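PDB 5JM8: aerobactin synthase IucA from Klebsiella pneumoniae subsp. pneumoniae, which probably catalyses an ATP-dependent condensation in the biosynthesis of the siderophore aerobactin, as an NRPS-independent siderophore (NIS) synthetase. Local coordinates for residues A[274-279]-A[349-354]; A[323-328]-A[442-447]; A[361-366]-A[427-432]. All blocks are in the same frame, centred on the assembly; numbering follows the deposited sequence.

Contact 1 (A[274-279]-A[349-354]). With ATP (adenosine-5'-triphosphate), chain I.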
loop_
_atom_site.group_PDB
_atom_site.type_symbol
_atom_site.label_atom_id
_atom_site.label_comp_id
_atom_site.label_asym_id
_atom_site.label_seq_id
_atom_site.Cartn_x
_atom_site.Cartn_y
_atom_site.Cartn_z
ATOM N N ARG A 274 -14.301 -9.297 7.477
ATOM C CA ARG A 274 -14.217 -9.280 8.927
ATOM C C ARG A 274 -14.333 -10.692 9.488
ATOM O O ARG A 274 -13.887 -10.970 10.601
ATOM C CB ARG A 274 -15.316 -8.384 9.495
ATOM C CG ARG A 274 -15.223 -8.122 10.984
ATOM C CD ARG A 274 -16.186 -7.015 11.386
ATOM N NE ARG A 274 -15.890 -5.754 10.708
ATOM C CZ ARG A 274 -14.985 -4.874 11.126
ATOM N NH1 ARG A 274 -14.276 -5.107 12.226
ATOM N NH2 ARG A 274 -14.787 -3.755 10.442
ATOM N N ASP A 275 -14.934 -11.578 8.696
ATOM C CA ASP A 275 -15.146 -12.964 9.096
ATOM C C ASP A 275 -14.531 -13.948 8.109
ATOM O O ASP A 275 -14.570 -13.736 6.896
ATOM C CB ASP A 275 -16.643 -13.256 9.226
ATOM C CG ASP A 275 -17.278 -12.547 10.402
ATOM O OD1 ASP A 275 -16.630 -12.453 11.465
ATOM O OD2 ASP A 275 -18.427 -12.084 10.262
ATOM N N MET A 276 -13.953 -15.017 8.645
ATOM C CA MET A 276 -13.649 -16.199 7.855
ATOM C C MET A 276 -14.887 -17.084 7.882
ATOM O O MET A 276 -15.780 -16.881 8.707
ATOM C CB MET A 276 -12.437 -16.949 8.408
ATOM C CG MET A 276 -11.143 -16.163 8.386
ATOM S SD MET A 276 -9.746 -17.203 8.831
ATOM C CE MET A 276 -8.460 -15.980 9.078
ATOM N N ILE A 277 -14.944 -18.067 6.990
ATOM C CA ILE A 277 -16.074 -18.982 6.962
ATOM C C ILE A 277 -15.595 -20.428 6.832
ATOM O O ILE A 277 -14.711 -20.740 6.032
ATOM C CB ILE A 277 -17.050 -18.615 5.823
ATOM C CG1 ILE A 277 -18.334 -19.440 5.925
ATOM C CG2 ILE A 277 -16.381 -18.774 4.462
ATOM C CD1 ILE A 277 -19.515 -18.801 5.232
ATOM N N LYS A 278 -16.173 -21.294 7.660
ATOM C CA LYS A 278 -15.818 -22.707 7.710
ATOM C C LYS A 278 -17.027 -23.559 7.349
ATOM O O LYS A 278 -17.948 -23.711 8.150
ATOM C CB LYS A 278 -15.303 -23.071 9.102
ATOM C CG LYS A 278 -14.961 -24.537 9.289
ATOM C CD LYS A 278 -14.341 -24.773 10.658
ATOM C CE LYS A 278 -14.039 -26.240 10.897
ATOM N NZ LYS A 278 -13.328 -26.450 12.186
ATOM N N PHE A 279 -17.014 -24.116 6.140
ATOM C CA PHE A 279 -18.172 -24.818 5.601
ATOM C C PHE A 279 -18.211 -26.293 5.971
ATOM O O PHE A 279 -17.175 -26.933 6.157
ATOM C CB PHE A 279 -18.204 -24.705 4.074
ATOM C CG PHE A 279 -18.503 -23.325 3.566
ATOM C CD1 PHE A 279 -19.784 -22.805 3.640
ATOM C CD2 PHE A 279 -17.505 -22.557 2.992
ATOM C CE1 PHE A 279 -20.058 -21.541 3.163
ATOM C CE2 PHE A 279 -17.776 -21.291 2.511
ATOM C CZ PHE A 279 -19.052 -20.784 2.596
ATOM N N ARG A 349 -15.910 -17.375 11.558
ATOM C CA ARG A 349 -14.733 -17.259 12.408
ATOM C C ARG A 349 -14.169 -15.840 12.347
ATOM O O ARG A 349 -14.055 -15.258 11.268
ATOM C CB ARG A 349 -13.682 -18.287 11.974
ATOM C CG ARG A 349 -12.325 -18.157 12.637
ATOM C CD ARG A 349 -11.380 -19.230 12.124
ATOM N NE ARG A 349 -11.835 -20.568 12.493
ATOM C CZ ARG A 349 -11.547 -21.676 11.818
ATOM N NH1 ARG A 349 -10.806 -21.625 10.717
ATOM N NH2 ARG A 349 -12.012 -22.843 12.241
ATOM N N GLU A 350 -13.830 -15.287 13.508
ATOM C CA GLU A 350 -13.262 -13.943 13.585
ATOM C C GLU A 350 -11.974 -13.829 12.786
ATOM O O GLU A 350 -11.042 -14.604 12.992
ATOM C CB GLU A 350 -12.984 -13.556 15.037
ATOM C CG GLU A 350 -14.217 -13.209 15.842
ATOM C CD GLU A 350 -13.881 -12.781 17.259
ATOM O OE1 GLU A 350 -12.756 -13.073 17.719
ATOM O OE2 GLU A 350 -14.739 -12.147 17.909
ATOM N N ASN A 351 -11.927 -12.860 11.876
ATOM C CA ASN A 351 -10.708 -12.578 11.135
ATOM C C ASN A 351 -9.899 -11.495 11.833
ATOM O O ASN A 351 -9.982 -10.316 11.489
ATOM C CB ASN A 351 -11.022 -12.156 9.703
ATOM C CG ASN A 351 -9.768 -11.949 8.876
ATOM O OD1 ASN A 351 -8.700 -12.459 9.213
ATOM N ND2 ASN A 351 -9.891 -11.195 7.790
ATOM N N LEU A 352 -9.102 -11.908 12.811
ATOM C CA LEU A 352 -8.320 -10.976 13.612
ATOM C C LEU A 352 -7.129 -10.409 12.834
ATOM O O LEU A 352 -6.321 -9.657 13.382
ATOM C CB LEU A 352 -7.840 -11.669 14.890
ATOM C CG LEU A 352 -8.943 -12.305 15.747
ATOM C CD1 LEU A 352 -8.354 -13.145 16.867
ATOM C CD2 LEU A 352 -9.863 -11.245 16.320
ATOM N N LEU A 353 -7.031 -10.771 11.557
ATOM C CA LEU A 353 -5.986 -10.264 10.672
ATOM C C LEU A 353 -6.536 -9.288 9.635
ATOM O O LEU A 353 -5.815 -8.873 8.725
ATOM C CB LEU A 353 -5.292 -11.425 9.960
ATOM C CG LEU A 353 -4.556 -12.411 10.865
ATOM C CD1 LEU A 353 -4.110 -13.610 10.061
ATOM C CD2 LEU A 353 -3.370 -11.737 11.528
ATOM N N VAL A 354 -7.807 -8.921 9.772
ATOM C CA VAL A 354 -8.463 -8.054 8.797
ATOM C C VAL A 354 -7.799 -6.683 8.757
ATOM O O VAL A 354 -7.740 -6.041 7.709
ATOM C CB VAL A 354 -9.977 -7.888 9.102
ATOM C CG1 VAL A 354 -10.190 -7.202 10.449
ATOM C CG2 VAL A 354 -10.677 -7.117 7.982
HETATM P PG ATP I . -10.035 -25.478 10.640
HETATM O O1G ATP I . -10.381 -24.634 9.440
HETATM O O2G ATP I . -8.702 -25.133 11.258
HETATM O O3G ATP I . -11.150 -25.592 11.652
HETATM P PB ATP I . -10.347 -28.369 10.596
HETATM O O1B ATP I . -10.637 -29.255 9.410
HETATM O O2B ATP I . -11.422 -28.139 11.635
HETATM O O3B ATP I . -9.779 -26.959 10.036
HETATM P PA ATP I . -8.764 -30.448 11.769
HETATM O O1A ATP I . -10.100 -31.118 11.969
HETATM O O2A ATP I . -7.762 -30.423 12.898
HETATM O O3A ATP I . -9.019 -28.920 11.329
HETATM O "O5'" ATP I . -8.018 -31.063 10.486
HETATM C "C5'" ATP I . -6.747 -30.525 10.135
HETATM C "C4'" ATP I . -6.501 -30.585 8.635
HETATM O "O4'" ATP I . -5.187 -30.085 8.381
HETATM C "C3'" ATP I . -6.571 -31.995 8.068
HETATM O "O3'" ATP I . -7.427 -32.009 6.918
HETATM C "C2'" ATP I . -5.146 -32.359 7.696
HETATM O "O2'" ATP I . -5.076 -33.019 6.433
HETATM C "C1'" ATP I . -4.412 -31.029 7.639
HETATM N N9 ATP I . -3.058 -31.121 8.230
HETATM C C8 ATP I . -1.925 -30.851 7.561
HETATM N N7 ATP I . -0.843 -31.023 8.361
HETATM C C5 ATP I . -1.290 -31.408 9.568
HETATM C C6 ATP I . -0.672 -31.751 10.865
HETATM N N6 ATP I . 0.675 -31.705 10.995
HETATM N N1 ATP I . -1.492 -32.104 11.881
HETATM C C2 ATP I . -2.831 -32.146 11.738
HETATM N N3 ATP I . -3.454 -31.844 10.584
HETATM C C4 ATP I . -2.754 -31.475 9.481
#
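Lys278 and Arg349 reach from neighbouring strands to the phosphates of the bound ATP, and their shapes differ. Lys278 has CG anti to the backbone N (chi1 177°) and every later torsion near 180°, a fully extended chain that carries NZ to the phosphates. There NZ bonds to O2B of ATP at 2.6 Å; it also approaches O3G, but that contact is doubtfully short. Arg349 starts out just as straight but turns at chi3 (-65°), which brings the guanidinium round to offer two nitrogens to one phosphate: NH2 donates to O3G of ATP at 2.9 Å, and NH1 makes a longer, nearly straight bond to O1G. A long, thin chain can carry a single cation from the strand to the phosphates, whereas the flat guanidinium with its paired N-H groups suits the fork. The CD of Lys278 passes 3.4 Å from NH2 of Arg349; O3G of ATP lies beside both cations, which probably offsets their mutual proximity, and Asp447 and Glu327 add carboxylates to Lys278 and Arg349 respectively.

These side chains are carried by antiparallel strands 275-284 and 345-350 of the sheet that forms one wall of the ATP pocket. Met276 and Arg349 are a hydrogen-bonded pair, with Met276 N to Arg349 O at 2.6 Å and Arg349 N to Met276 O at 2.9 Å.

On the face that bears Arg349, the extended thioether of Met276 slants across its aliphatic part, SD lying 4.2 Å from CD of Arg349, and ends with CE against OD1 of Asn351. Past the strand end, Asn351 N donates to Arg274 O, and a type I turn runs from Asn351 to Val354. The amide ND2 of Asn351 is held by Ser273 O, while Asp275 turns to Arg204 and Arg201.

Contact 2 (A[323-328]-A[442-447]). With ATP (adenosine-5'-triphosphate), chain I.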
loop_
_atom_site.group_PDB
_atom_site.type_symbol
_atom_site.label_atom_id
_atom_site.label_comp_id
_atom_site.label_asym_id
_atom_site.label_seq_id
_atom_site.Cartn_x
_atom_site.Cartn_y
_atom_site.Cartn_z
ATOM N N ARG A 323 -4.394 -14.902 21.416
ATOM C CA ARG A 323 -5.777 -14.754 20.966
ATOM C C ARG A 323 -6.378 -16.098 20.583
ATOM O O ARG A 323 -5.669 -17.017 20.181
ATOM C CB ARG A 323 -5.874 -13.808 19.761
ATOM C CG ARG A 323 -5.377 -12.390 19.996
ATOM C CD ARG A 323 -6.120 -11.672 21.115
ATOM N NE ARG A 323 -7.544 -11.473 20.842
ATOM C CZ ARG A 323 -8.043 -10.466 20.128
ATOM N NH1 ARG A 323 -7.239 -9.563 19.586
ATOM N NH2 ARG A 323 -9.351 -10.364 19.945
ATOM N N VAL A 324 -7.695 -16.198 20.725
ATOM C CA VAL A 324 -8.461 -17.280 20.125
ATOM C C VAL A 324 -9.385 -16.667 19.075
ATOM O O VAL A 324 -10.065 -15.677 19.348
ATOM C CB VAL A 324 -9.283 -18.062 21.178
ATOM C CG1 VAL A 324 -10.173 -19.100 20.511
ATOM C CG2 VAL A 324 -8.361 -18.731 22.180
ATOM N N MET A 325 -9.385 -17.236 17.872
ATOM C CA MET A 325 -10.324 -16.822 16.831
ATOM C C MET A 325 -11.697 -17.420 17.117
ATOM O O MET A 325 -11.952 -18.587 16.818
ATOM C CB MET A 325 -9.839 -17.252 15.446
ATOM C CG MET A 325 -8.751 -16.367 14.867
ATOM S SD MET A 325 -8.098 -17.015 13.317
ATOM C CE MET A 325 -7.136 -15.619 12.737
ATOM N N GLN A 326 -12.574 -16.609 17.700
ATOM C CA GLN A 326 -13.878 -17.078 18.149
ATOM C C GLN A 326 -14.816 -17.363 16.990
ATOM O O GLN A 326 -14.986 -16.538 16.091
ATOM C CB GLN A 326 -14.523 -16.051 19.080
ATOM C CG GLN A 326 -13.752 -15.791 20.363
ATOM C CD GLN A 326 -13.668 -17.014 21.256
ATOM O OE1 GLN A 326 -14.436 -17.964 21.105
ATOM N NE2 GLN A 326 -12.726 -16.996 22.190
ATOM N N GLU A 327 -15.423 -18.545 17.027
ATOM C CA GLU A 327 -16.458 -18.916 16.076
ATOM C C GLU A 327 -17.822 -18.618 16.696
ATOM O O GLU A 327 -18.541 -19.527 17.112
ATOM C CB GLU A 327 -16.328 -20.392 15.698
ATOM C CG GLU A 327 -14.969 -20.744 15.113
ATOM C CD GLU A 327 -14.744 -22.239 14.994
ATOM O OE1 GLU A 327 -15.731 -23.001 15.070
ATOM O OE2 GLU A 327 -13.573 -22.652 14.839
ATOM N N ASP A 328 -18.165 -17.333 16.747
ATOM C CA ASP A 328 -19.318 -16.861 17.509
ATOM C C ASP A 328 -20.578 -16.738 16.657
ATOM O O ASP A 328 -21.483 -15.969 16.983
ATOM C CB ASP A 328 -19.000 -15.506 18.156
ATOM C CG ASP A 328 -18.557 -14.459 17.148
ATOM O OD1 ASP A 328 -18.755 -14.670 15.933
ATOM O OD2 ASP A 328 -18.013 -13.417 17.571
ATOM N N GLY A 442 3.687 -13.629 19.566
ATOM C CA GLY A 442 2.327 -13.903 19.989
ATOM C C GLY A 442 1.744 -15.163 19.381
ATOM O O GLY A 442 2.361 -15.791 18.520
ATOM N N LEU A 443 0.547 -15.524 19.839
ATOM C CA LEU A 443 -0.142 -16.726 19.381
ATOM C C LEU A 443 -1.592 -16.423 19.027
ATOM O O LEU A 443 -2.263 -15.653 19.714
ATOM C CB LEU A 443 -0.090 -17.819 20.456
ATOM C CG LEU A 443 -1.007 -19.035 20.256
ATOM C CD1 LEU A 443 -0.564 -19.856 19.053
ATOM C CD2 LEU A 443 -1.064 -19.904 21.505
ATOM N N ILE A 444 -2.066 -17.036 17.947
ATOM C CA ILE A 444 -3.486 -17.030 17.627
ATOM C C ILE A 444 -3.954 -18.466 17.383
ATOM O O ILE A 444 -3.498 -19.130 16.450
ATOM C CB ILE A 444 -3.797 -16.152 16.397
ATOM C CG1 ILE A 444 -3.289 -14.724 16.622
ATOM C CG2 ILE A 444 -5.298 -16.145 16.125
ATOM C CD1 ILE A 444 -3.442 -13.813 15.419
ATOM N N TYR A 445 -4.854 -18.940 18.242
ATOM C CA TYR A 445 -5.391 -20.289 18.131
ATOM C C TYR A 445 -6.630 -20.311 17.252
ATOM O O TYR A 445 -7.458 -19.402 17.300
ATOM C CB TYR A 445 -5.728 -20.861 19.510
ATOM C CG TYR A 445 -6.385 -22.222 19.438
ATOM C CD1 TYR A 445 -5.623 -23.381 19.394
ATOM C CD2 TYR A 445 -7.769 -22.345 19.401
ATOM C CE1 TYR A 445 -6.219 -24.624 19.321
ATOM C CE2 TYR A 445 -8.372 -23.583 19.327
ATOM C CZ TYR A 445 -7.594 -24.718 19.286
ATOM O OH TYR A 445 -8.198 -25.950 19.213
ATOM N N ARG A 446 -6.747 -21.377 16.466
ATOM C CA ARG A 446 -7.837 -21.552 15.518
ATOM C C ARG A 446 -8.459 -22.937 15.681
ATOM O O ARG A 446 -7.797 -23.855 16.158
ATOM C CB ARG A 446 -7.317 -21.353 14.095
ATOM C CG ARG A 446 -8.223 -21.885 13.011
ATOM C CD ARG A 446 -7.634 -21.614 11.653
ATOM N NE ARG A 446 -6.419 -22.386 11.411
ATOM C CZ ARG A 446 -5.524 -22.081 10.477
ATOM N NH1 ARG A 446 -5.707 -21.016 9.708
ATOM N NH2 ARG A 446 -4.446 -22.831 10.312
ATOM N N ASP A 447 -9.726 -23.062 15.285
ATOM C CA ASP A 447 -10.487 -24.314 15.345
ATOM C C ASP A 447 -11.008 -24.569 16.757
ATOM O O ASP A 447 -10.357 -25.225 17.569
ATOM C CB ASP A 447 -9.647 -25.504 14.869
ATOM C CG ASP A 447 -10.492 -26.732 14.558
ATOM O OD1 ASP A 447 -11.703 -26.723 14.866
ATOM O OD2 ASP A 447 -9.941 -27.710 14.012
HETATM P PG ATP I . -10.035 -25.478 10.640
HETATM O O1G ATP I . -10.381 -24.634 9.440
HETATM O O2G ATP I . -8.702 -25.133 11.258
HETATM O O3G ATP I . -11.150 -25.592 11.652
HETATM P PB ATP I . -10.347 -28.369 10.596
HETATM O O1B ATP I . -10.637 -29.255 9.410
HETATM O O2B ATP I . -11.422 -28.139 11.635
HETATM O O3B ATP I . -9.779 -26.959 10.036
HETATM P PA ATP I . -8.764 -30.448 11.769
HETATM O O1A ATP I . -10.100 -31.118 11.969
HETATM O O2A ATP I . -7.762 -30.423 12.898
HETATM O O3A ATP I . -9.019 -28.920 11.329
HETATM O "O5'" ATP I . -8.018 -31.063 10.486
HETATM C "C5'" ATP I . -6.747 -30.525 10.135
HETATM C "C4'" ATP I . -6.501 -30.585 8.635
HETATM O "O4'" ATP I . -5.187 -30.085 8.381
HETATM C "C3'" ATP I . -6.571 -31.995 8.068
HETATM O "O3'" ATP I . -7.427 -32.009 6.918
HETATM C "C2'" ATP I . -5.146 -32.359 7.696
HETATM O "O2'" ATP I . -5.076 -33.019 6.433
HETATM C "C1'" ATP I . -4.412 -31.029 7.639
HETATM N N9 ATP I . -3.058 -31.121 8.230
HETATM C C8 ATP I . -1.925 -30.851 7.561
HETATM N N7 ATP I . -0.843 -31.023 8.361
HETATM C C5 ATP I . -1.290 -31.408 9.568
HETATM C C6 ATP I . -0.672 -31.751 10.865
HETATM N N6 ATP I . 0.675 -31.705 10.995
HETATM N N1 ATP I . -1.492 -32.104 11.881
HETATM C C2 ATP I . -2.831 -32.146 11.738
HETATM N N3 ATP I . -3.454 -31.844 10.584
HETATM C C4 ATP I . -2.754 -31.475 9.481
#
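The ring of Tyr445 receives Val324 at its edge: CG1 of Val324 lies near the ring plane, 4.2 Å from CD2 of Tyr445. The small branched side chain packs beside the ring because the two run side by side in the same direction. The guanidinium of Arg446 is met obliquely by O2G of ATP, 3.6 Å from NE; its terminal nitrogens are occupied by Glu142 and by Gln429 O.

The strands that carry these groups, 322-324 and 440-445, pair in parallel at one edge of a four-stranded mixed sheet, with 322-324 the outermost strand within the chain. The backbone ladder runs Arg323 N to Leu443 O (2.8 Å), Tyr445 N to Arg323 O (2.8 Å) and Met325 N to Tyr445 O (3.0 Å).

On the side of the sheet away from Tyr445, Met325 crosses Ile444, its CG 3.7 Å from CG2 of Ile444. With CG1 turned beside the backbone N (chi1 -56°), the CG2 branch of Ile444 faces the Met325 chain. Farther on, OE2 of Glu327 lies 3.5 Å from CA of Asp447 and accepts from Cys448 N. Asp447 belongs to the magnesium site, and its OD2 is 2.8 Å from O2B of ATP.

Contact 3 (A[361-366]-A[427-432]). With MG (magnesium ion), chain J; ATP (adenosine-5'-triphosphate), chain I.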
loop_
_atom_site.group_PDB
_atom_site.type_symbol
_atom_site.label_atom_id
_atom_site.label_comp_id
_atom_site.label_asym_id
_atom_site.label_seq_id
_atom_site.Cartn_x
_atom_site.Cartn_y
_atom_site.Cartn_z
ATOM N N THR A 361 1.919 -13.494 10.422
ATOM C CA THR A 361 1.197 -14.522 11.153
ATOM C C THR A 361 1.075 -15.740 10.248
ATOM O O THR A 361 0.383 -15.692 9.234
ATOM C CB THR A 361 -0.193 -14.031 11.590
ATOM O OG1 THR A 361 -0.055 -12.807 12.323
ATOM C CG2 THR A 361 -0.895 -15.074 12.459
ATOM N N ASN A 362 1.777 -16.814 10.599
ATOM C CA ASN A 362 1.798 -18.027 9.784
ATOM C C ASN A 362 1.339 -19.255 10.560
ATOM O O ASN A 362 1.644 -19.403 11.745
ATOM C CB ASN A 362 3.205 -18.294 9.239
ATOM C CG ASN A 362 3.803 -17.099 8.512
ATOM O OD1 ASN A 362 5.023 -16.947 8.459
ATOM N ND2 ASN A 362 2.952 -16.253 7.940
ATOM N N VAL A 363 0.620 -20.146 9.884
ATOM C CA VAL A 363 0.286 -21.431 10.475
ATOM C C VAL A 363 1.574 -22.248 10.591
ATOM O O VAL A 363 2.374 -22.307 9.657
ATOM C CB VAL A 363 -0.774 -22.190 9.652
ATOM C CG1 VAL A 363 -0.236 -22.544 8.267
ATOM C CG2 VAL A 363 -1.236 -23.430 10.398
ATOM N N LEU A 364 1.771 -22.863 11.752
ATOM C CA LEU A 364 3.037 -23.510 12.079
ATOM C C LEU A 364 3.388 -24.642 11.114
ATOM O O LEU A 364 4.557 -24.828 10.768
ATOM C CB LEU A 364 2.983 -24.044 13.515
ATOM C CG LEU A 364 4.217 -24.768 14.058
ATOM C CD1 LEU A 364 5.424 -23.848 14.082
ATOM C CD2 LEU A 364 3.934 -25.329 15.449
ATOM N N VAL A 365 2.374 -25.381 10.673
ATOM C CA VAL A 365 2.584 -26.594 9.886
ATOM C C VAL A 365 3.281 -26.319 8.551
ATOM O O VAL A 365 3.991 -27.174 8.024
ATOM C CB VAL A 365 1.243 -27.316 9.616
ATOM C CG1 VAL A 365 0.332 -26.467 8.742
ATOM C CG2 VAL A 365 1.485 -28.670 8.975
ATOM N N SER A 366 3.075 -25.125 8.011
ATOM C CA SER A 366 3.683 -24.757 6.740
ATOM C C SER A 366 5.166 -24.437 6.917
ATOM O O SER A 366 5.961 -24.595 5.991
ATOM C CB SER A 366 2.953 -23.559 6.128
ATOM O OG SER A 366 1.586 -23.858 5.913
ATOM N N HIS A 427 -3.230 -28.317 17.241
ATOM C CA HIS A 427 -2.469 -28.929 16.160
ATOM C C HIS A 427 -1.324 -28.024 15.757
ATOM O O HIS A 427 -1.215 -26.885 16.201
ATOM C CB HIS A 427 -3.330 -29.181 14.918
ATOM C CG HIS A 427 -4.381 -30.227 15.091
ATOM N ND1 HIS A 427 -5.685 -29.927 15.419
ATOM C CD2 HIS A 427 -4.328 -31.572 14.953
ATOM C CE1 HIS A 427 -6.388 -31.044 15.487
ATOM N NE2 HIS A 427 -5.589 -32.056 15.205
ATOM N N GLN A 428 -0.481 -28.543 14.880
ATOM C CA GLN A 428 0.465 -27.722 14.151
ATOM C C GLN A 428 -0.276 -26.857 13.133
ATOM O O GLN A 428 0.280 -25.912 12.571
ATOM C CB GLN A 428 1.474 -28.611 13.451
ATOM C CG GLN A 428 2.770 -27.948 13.146
ATOM C CD GLN A 428 3.736 -28.880 12.452
ATOM O OE1 GLN A 428 4.736 -28.436 11.904
ATOM N NE2 GLN A 428 3.446 -30.181 12.479
ATOM N N GLN A 429 -1.537 -27.209 12.895
ATOM C CA GLN A 429 -2.388 -26.500 11.948
ATOM C C GLN A 429 -3.364 -25.552 12.658
ATOM O O GLN A 429 -3.937 -24.666 12.027
ATOM C CB GLN A 429 -3.152 -27.510 11.084
ATOM C CG GLN A 429 -3.960 -26.892 9.946
ATOM C CD GLN A 429 -5.437 -26.728 10.262
ATOM O OE1 GLN A 429 -5.931 -27.208 11.282
ATOM N NE2 GLN A 429 -6.151 -26.049 9.374
ATOM N N ASN A 430 -3.548 -25.741 13.964
ATOM C CA ASN A 430 -4.383 -24.846 14.763
ATOM C C ASN A 430 -3.565 -23.733 15.401
ATOM O O ASN A 430 -4.119 -22.816 16.001
ATOM C CB ASN A 430 -5.116 -25.624 15.852
ATOM C CG ASN A 430 -6.163 -26.560 15.295
ATOM O OD1 ASN A 430 -6.537 -26.467 14.127
ATOM N ND2 ASN A 430 -6.651 -27.465 16.133
ATOM N N ILE A 431 -2.246 -23.827 15.268
ATOM C CA ILE A 431 -1.339 -22.835 15.829
ATOM C C ILE A 431 -0.902 -21.813 14.786
ATOM O O ILE A 431 -0.177 -22.147 13.846
ATOM C CB ILE A 431 -0.088 -23.506 16.422
ATOM C CG1 ILE A 431 -0.463 -24.300 17.671
ATOM C CG2 ILE A 431 0.966 -22.462 16.779
ATOM C CD1 ILE A 431 0.596 -25.292 18.117
ATOM N N LEU A 432 -1.339 -20.569 14.968
ATOM C CA LEU A 432 -0.844 -19.456 14.168
ATOM C C LEU A 432 0.211 -18.712 14.977
ATOM O O LEU A 432 -0.070 -18.182 16.054
ATOM C CB LEU A 432 -1.981 -18.521 13.761
ATOM C CG LEU A 432 -3.163 -19.186 13.050
ATOM C CD1 LEU A 432 -4.296 -18.194 12.825
ATOM C CD2 LEU A 432 -2.721 -19.800 11.729
HETATM MG MG MG J . -7.680 -27.331 12.756
HETATM P PG ATP I . -10.035 -25.478 10.640
HETATM O O1G ATP I . -10.381 -24.634 9.440
HETATM O O2G ATP I . -8.702 -25.133 11.258
HETATM O O3G ATP I . -11.150 -25.592 11.652
HETATM P PB ATP I . -10.347 -28.369 10.596
HETATM O O1B ATP I . -10.637 -29.255 9.410
HETATM O O2B ATP I . -11.422 -28.139 11.635
HETATM O O3B ATP I . -9.779 -26.959 10.036
HETATM P PA ATP I . -8.764 -30.448 11.769
HETATM O O1A ATP I . -10.100 -31.118 11.969
HETATM O O2A ATP I . -7.762 -30.423 12.898
HETATM O O3A ATP I . -9.019 -28.920 11.329
HETATM O "O5'" ATP I . -8.018 -31.063 10.486
HETATM C "C5'" ATP I . -6.747 -30.525 10.135
HETATM C "C4'" ATP I . -6.501 -30.585 8.635
HETATM O "O4'" ATP I . -5.187 -30.085 8.381
HETATM C "C3'" ATP I . -6.571 -31.995 8.068
HETATM O "O3'" ATP I . -7.427 -32.009 6.918
HETATM C "C2'" ATP I . -5.146 -32.359 7.696
HETATM O "O2'" ATP I . -5.076 -33.019 6.433
HETATM C "C1'" ATP I . -4.412 -31.029 7.639
HETATM N N9 ATP I . -3.058 -31.121 8.230
HETATM C C8 ATP I . -1.925 -30.851 7.561
HETATM N N7 ATP I . -0.843 -31.023 8.361
HETATM C C5 ATP I . -1.290 -31.408 9.568
HETATM C C6 ATP I . -0.672 -31.751 10.865
HETATM N N6 ATP I . 0.675 -31.705 10.995
HETATM N N1 ATP I . -1.492 -32.104 11.881
HETATM C C2 ATP I . -2.831 -32.146 11.738
HETATM N N3 ATP I . -3.454 -31.844 10.584
HETATM C C4 ATP I . -2.754 -31.475 9.481
#
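Leu364 and Gln428 cross at about a right angle, the CG of Leu364 resting 3.6 Å from CG of Gln428. Gln428 is extended, with CG anti to its backbone N (chi1 -156°), so its methylenes run alongside the backbone of Val365 and its amide arrives near the adenine, NE2 lying 3.5 Å from N6 of ATP. A glutamine suits this place because its aliphatic stem can pack while its end stays polar. Val365 approaches the base from the other segment: CG2, anti to its backbone N, is 3.4 Å from N7 of ATP.

Nearer the strands, Leu432 reaches its CD2 to Val363, 3.7 Å from CB of Val363. Thr361 puts its methyl against CB of Leu432, and CG2 of Ile431 touches CB of Leu364. The strand pair 360-363 and 431-435 is antiparallel, with Val363 and Leu432 as a non-hydrogen-bonded pair; where strand 360-363 gives way to helix 364-368, Leu364 N donates to Ile431 O at 2.9 Å, and Val365 N makes a weak bond to Gln428 O, also at 2.9 Å.

Gln429 and Asn430 turn the other way, toward the phosphates. Gln429 bends at chi2, which carries its amide from the strand pair to the magnesium ion: OE1 coordinates the metal at 2.3 Å, while NE2 bonds to Thr263 and only weakly to O2G of ATP. Asn430 OD1 binds magnesium at 2.0 Å, with ND2 held by Leu425 O. These two protein amide oxygens are neutral and O3A of ATP is a further ligand, so the charge of the ion is probably balanced by the triphosphate and by Asp447 of the same site.

Overall arrangement
All three contacts touch the same ATP. Contact 1 supplies cations to the phosphates, contact 3 supplies magnesium ligands and flanks the adenine, and contact 2 touches both, its centre about 10 Å from that of contact 1 and about 11 Å from that of contact 3; the centres of contacts 1 and 3 are about 16 Å apart. Glu327 OE2 ties contact 2 to contact 1 through a 3.0 Å salt bridge to Arg349 NH2. Toward contact 3, Arg446 NH2 to Gln429 O (2.6 Å) and Ile444 N to Leu432 O (3.0 Å) are probable hydrogen bonds, the second between neighbouring strands of one sheet, and Asp447 of contact 2 completes the metal site with Gln429 and Asn430.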